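Local coordinates for Na-translocating NADH-quinone reductase subunit C NqrC (Shewanella oneidensis, PDB 4XHF), which is subunit C of a sodium-translocating respiratory membrane complex, modelled here as a soluble fragment that binds flavin mononucleotide, at residues Lys36-Ala48 with Asn57-Pro69. Sequence-based numbering, arbitrary orientation.
Sequences KKRDELQRYVLMA and NEFRDIFAKSVKP
Phe-59 is a knob in the hole formed by Asp-39, Gln-42, Arg-43 and Leu-46, where the N-terminal helix 29-48 packs across the short helix 58-66 of this FMN-binding protein; the axes cross at 65°, 9.7 Å apart. Arg-43 CG lies over one face of its ring, 4.1 Å from the centroid, and CG of neighbouring Arg-60 over the other, both toward the rim. Phe-63, one turn on, instead turns a face squarely to Gln-42, whose CG sits almost on the ring normal, 3.6 Å from the centroid in a CH-pi contact. Val-67 CB backs the opposite face and Val-45 CB meets the edge. Val-67 opens strand 67-73, and Phe-120 of strand 113-123 touches Phe-63, Val-45 and Val-67, joining the helix pair to the antiparallel sheet. Leu-46 divides its branches: CD1 reaches Phe-59 O and CB, CD2 meets Val-67 CG2. Arg-60, extended from CG to NE, grips Asp-39 side-on in a two-nitrogen salt bridge, NE to OD1 at 2.9 Å and NH2 to OD2 at 2.8 Å. Both oxygens lie near the guanidinium plane, but the nitrogens approach from above the carboxylate plane, about 40° out of it. A water accepts from Gln-42 NE2 at 2.8 Å and donates to Arg-60 O at 3.0 Å.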
# COMPACT_ATOMS: atom_id res chain seq x y z
N LYS A 36 4.15 -12.45 15.42
CA LYS A 36 4.10 -11.04 15.77
C LYS A 36 3.87 -10.18 14.54
O LYS A 36 3.07 -9.24 14.57
CB LYS A 36 5.40 -10.62 16.46
CG LYS A 36 5.44 -9.16 16.90
CD LYS A 36 6.76 -8.81 17.55
CE LYS A 36 6.99 -7.31 17.56
NZ LYS A 36 5.91 -6.58 18.27
N LYS A 37 4.57 -10.50 13.45
CA LYS A 37 4.48 -9.73 12.22
C LYS A 37 3.15 -9.96 11.51
O LYS A 37 2.63 -9.07 10.84
CB LYS A 37 5.63 -10.08 11.28
CG LYS A 37 7.02 -9.81 11.86
CD LYS A 37 7.32 -8.32 11.99
CE LYS A 37 7.57 -7.68 10.63
NZ LYS A 37 8.08 -6.28 10.76
N ARG A 38 2.59 -11.16 11.66
CA ARG A 38 1.31 -11.48 11.05
C ARG A 38 0.19 -10.70 11.72
O ARG A 38 -0.76 -10.28 11.07
CB ARG A 38 1.04 -12.98 11.12
CG ARG A 38 0.06 -13.46 10.06
CD ARG A 38 -0.25 -14.95 10.19
NE ARG A 38 0.96 -15.76 10.32
CZ ARG A 38 1.46 -16.21 11.47
NH1 ARG A 38 0.85 -15.94 12.63
NH2 ARG A 38 2.57 -16.93 11.47
N ASP A 39 0.31 -10.51 13.03
CA ASP A 39 -0.67 -9.73 13.78
C ASP A 39 -0.64 -8.27 13.36
O ASP A 39 -1.68 -7.65 13.12
CB ASP A 39 -0.42 -9.84 15.29
CG ASP A 39 -0.81 -11.19 15.86
OD1 ASP A 39 -1.56 -11.93 15.19
OD2 ASP A 39 -0.36 -11.51 16.98
N GLU A 40 0.57 -7.71 13.28
CA GLU A 40 0.74 -6.33 12.82
C GLU A 40 0.22 -6.18 11.40
O GLU A 40 -0.46 -5.20 11.08
CB GLU A 40 2.22 -5.92 12.90
CG GLU A 40 2.77 -5.87 14.32
CD GLU A 40 4.28 -5.71 14.37
OE1 GLU A 40 4.91 -5.63 13.30
OE2 GLU A 40 4.83 -5.66 15.49
N LEU A 41 0.54 -7.15 10.55
CA LEU A 41 0.08 -7.17 9.17
C LEU A 41 -1.45 -7.11 9.09
O LEU A 41 -2.01 -6.28 8.37
CB LEU A 41 0.59 -8.42 8.46
CG LEU A 41 0.17 -8.62 7.00
CD1 LEU A 41 0.67 -7.48 6.13
CD2 LEU A 41 0.69 -9.95 6.48
N GLN A 42 -2.11 -7.99 9.84
CA GLN A 42 -3.57 -8.05 9.85
C GLN A 42 -4.16 -6.72 10.29
O GLN A 42 -5.15 -6.25 9.72
CB GLN A 42 -4.05 -9.18 10.76
CG GLN A 42 -3.85 -10.57 10.17
CD GLN A 42 -4.29 -11.68 11.11
OE1 GLN A 42 -4.04 -11.62 12.31
NE2 GLN A 42 -4.95 -12.69 10.56
N ARG A 43 -3.56 -6.10 11.30
CA ARG A 43 -4.04 -4.82 11.81
C ARG A 43 -3.86 -3.73 10.76
O ARG A 43 -4.77 -2.94 10.51
CB ARG A 43 -3.33 -4.44 13.11
CG ARG A 43 -3.74 -5.30 14.30
CD ARG A 43 -3.24 -4.72 15.62
NE ARG A 43 -1.77 -4.71 15.71
CZ ARG A 43 -1.04 -5.69 16.24
NH1 ARG A 43 -1.60 -6.78 16.73
NH2 ARG A 43 0.28 -5.57 16.27
N TYR A 44 -2.68 -3.70 10.13
CA TYR A 44 -2.39 -2.71 9.09
C TYR A 44 -3.43 -2.75 7.97
O TYR A 44 -3.94 -1.72 7.54
CB TYR A 44 -1.00 -2.94 8.49
CG TYR A 44 0.17 -2.73 9.43
CD1 TYR A 44 0.10 -1.82 10.47
CD2 TYR A 44 1.35 -3.45 9.26
CE1 TYR A 44 1.17 -1.64 11.33
CE2 TYR A 44 2.42 -3.27 10.11
CZ TYR A 44 2.33 -2.36 11.14
OH TYR A 44 3.40 -2.18 11.99
N VAL A 45 -3.73 -3.96 7.51
CA VAL A 45 -4.64 -4.16 6.38
C VAL A 45 -6.04 -3.70 6.74
O VAL A 45 -6.68 -3.00 5.96
CB VAL A 45 -4.66 -5.65 5.95
CG1 VAL A 45 -5.77 -5.92 4.94
CG2 VAL A 45 -3.31 -6.03 5.35
N LEU A 46 -6.52 -4.08 7.92
CA LEU A 46 -7.85 -3.69 8.35
C LEU A 46 -7.94 -2.19 8.57
O LEU A 46 -8.94 -1.56 8.23
CB LEU A 46 -8.25 -4.43 9.63
CG LEU A 46 -8.45 -5.95 9.51
CD1 LEU A 46 -8.70 -6.54 10.89
CD2 LEU A 46 -9.59 -6.29 8.56
N MET A 47 -6.87 -1.61 9.13
CA MET A 47 -6.83 -0.17 9.36
C MET A 47 -6.89 0.59 8.05
O MET A 47 -7.57 1.61 7.94
CB MET A 47 -5.56 0.21 10.14
CG MET A 47 -5.66 -0.08 11.63
SD MET A 47 -4.16 0.29 12.58
CE MET A 47 -3.11 1.08 11.36
N ALA A 48 -6.17 0.09 7.05
CA ALA A 48 -6.16 0.72 5.74
C ALA A 48 -7.52 0.60 5.07
O ALA A 48 -7.99 1.53 4.41
CB ALA A 48 -5.08 0.10 4.86
N ASN A 57 -8.38 -9.69 20.69
CA ASN A 57 -7.79 -10.36 19.53
C ASN A 57 -8.81 -10.65 18.44
O ASN A 57 -8.56 -11.45 17.54
CB ASN A 57 -7.11 -11.67 19.96
CG ASN A 57 -5.93 -11.44 20.89
OD1 ASN A 57 -5.26 -10.41 20.82
ND2 ASN A 57 -5.66 -12.41 21.75
N GLU A 58 -9.97 -10.00 18.53
CA GLU A 58 -11.04 -10.20 17.56
C GLU A 58 -10.60 -9.83 16.15
O GLU A 58 -11.20 -10.29 15.18
CB GLU A 58 -12.27 -9.37 17.95
CG GLU A 58 -13.04 -9.91 19.14
CD GLU A 58 -14.11 -8.96 19.63
OE1 GLU A 58 -14.41 -7.98 18.92
OE2 GLU A 58 -14.66 -9.19 20.73
N PHE A 59 -9.57 -9.00 16.03
CA PHE A 59 -9.09 -8.56 14.72
C PHE A 59 -8.63 -9.75 13.88
O PHE A 59 -8.72 -9.71 12.65
CB PHE A 59 -7.94 -7.56 14.88
CG PHE A 59 -6.65 -8.18 15.34
CD1 PHE A 59 -6.40 -8.37 16.68
CD2 PHE A 59 -5.69 -8.58 14.42
CE1 PHE A 59 -5.22 -8.95 17.11
CE2 PHE A 59 -4.51 -9.15 14.84
CZ PHE A 59 -4.27 -9.33 16.19
N ARG A 60 -8.16 -10.81 14.53
CA ARG A 60 -7.74 -12.02 13.83
C ARG A 60 -8.93 -12.69 13.17
O ARG A 60 -8.86 -13.14 12.03
CB ARG A 60 -7.06 -12.99 14.79
CG ARG A 60 -5.76 -12.48 15.38
CD ARG A 60 -4.93 -13.63 15.95
NE ARG A 60 -3.72 -13.18 16.64
CZ ARG A 60 -3.56 -13.15 17.96
NH1 ARG A 60 -4.53 -13.53 18.78
NH2 ARG A 60 -2.41 -12.72 18.47
N ASP A 61 -10.04 -12.77 13.91
CA ASP A 61 -11.26 -13.39 13.41
C ASP A 61 -11.89 -12.54 12.32
O ASP A 61 -12.41 -13.06 11.34
CB ASP A 61 -12.26 -13.61 14.55
CG ASP A 61 -11.64 -14.26 15.77
OD1 ASP A 61 -10.63 -14.98 15.62
OD2 ASP A 61 -12.16 -14.06 16.89
N ILE A 62 -11.83 -11.23 12.50
CA ILE A 62 -12.39 -10.30 11.53
C ILE A 62 -11.61 -10.38 10.22
O ILE A 62 -12.19 -10.39 9.14
CB ILE A 62 -12.38 -8.85 12.08
CG1 ILE A 62 -13.35 -8.74 13.26
CG2 ILE A 62 -12.78 -7.85 10.99
CD1 ILE A 62 -13.23 -7.47 14.06
N PHE A 63 -10.29 -10.44 10.34
CA PHE A 63 -9.42 -10.56 9.17
C PHE A 63 -9.72 -11.86 8.43
O PHE A 63 -9.90 -11.86 7.21
CB PHE A 63 -7.95 -10.52 9.59
CG PHE A 63 -6.99 -10.54 8.44
CD1 PHE A 63 -6.63 -11.74 7.85
CD2 PHE A 63 -6.43 -9.37 7.96
CE1 PHE A 63 -5.74 -11.77 6.79
CE2 PHE A 63 -5.53 -9.39 6.90
CZ PHE A 63 -5.19 -10.59 6.32
N ALA A 64 -9.77 -12.96 9.17
CA ALA A 64 -9.95 -14.28 8.58
C ALA A 64 -11.26 -14.39 7.80
O ALA A 64 -11.33 -15.11 6.80
CB ALA A 64 -9.91 -15.34 9.67
N LYS A 65 -12.28 -13.67 8.24
CA LYS A 65 -13.60 -13.74 7.61
C LYS A 65 -13.74 -12.77 6.45
O LYS A 65 -14.31 -13.12 5.42
CB LYS A 65 -14.69 -13.45 8.64
CG LYS A 65 -16.11 -13.48 8.08
CD LYS A 65 -16.39 -14.78 7.35
CE LYS A 65 -17.88 -14.98 7.08
NZ LYS A 65 -18.45 -13.98 6.14
N SER A 66 -13.21 -11.56 6.61
CA SER A 66 -13.49 -10.48 5.68
C SER A 66 -12.35 -10.17 4.70
O SER A 66 -12.49 -9.29 3.85
CB SER A 66 -13.84 -9.21 6.46
OG SER A 66 -15.02 -9.39 7.21
N VAL A 67 -11.23 -10.89 4.82
CA VAL A 67 -10.07 -10.61 3.97
C VAL A 67 -9.57 -11.88 3.29
O VAL A 67 -9.49 -12.95 3.91
CB VAL A 67 -8.91 -9.97 4.78
CG1 VAL A 67 -7.76 -9.61 3.86
CG2 VAL A 67 -9.40 -8.73 5.51
N LYS A 68 -9.23 -11.74 2.01
CA LYS A 68 -8.67 -12.82 1.21
C LYS A 68 -7.27 -12.44 0.73
O LYS A 68 -7.14 -11.67 -0.23
CB LYS A 68 -9.57 -13.14 0.02
CG LYS A 68 -9.04 -14.25 -0.88
CD LYS A 68 -10.11 -14.71 -1.87
CE LYS A 68 -9.58 -14.71 -3.29
NZ LYS A 68 -10.65 -14.92 -4.32
N PRO A 69 -6.22 -12.94 1.40
CA PRO A 69 -4.86 -12.65 0.94
C PRO A 69 -4.57 -13.32 -0.40
O PRO A 69 -5.01 -14.44 -0.64
CB PRO A 69 -3.98 -13.24 2.04
CG PRO A 69 -4.87 -13.39 3.23
CD PRO A 69 -6.22 -13.69 2.67
O HOH W 1 -6.48 -14.83 11.43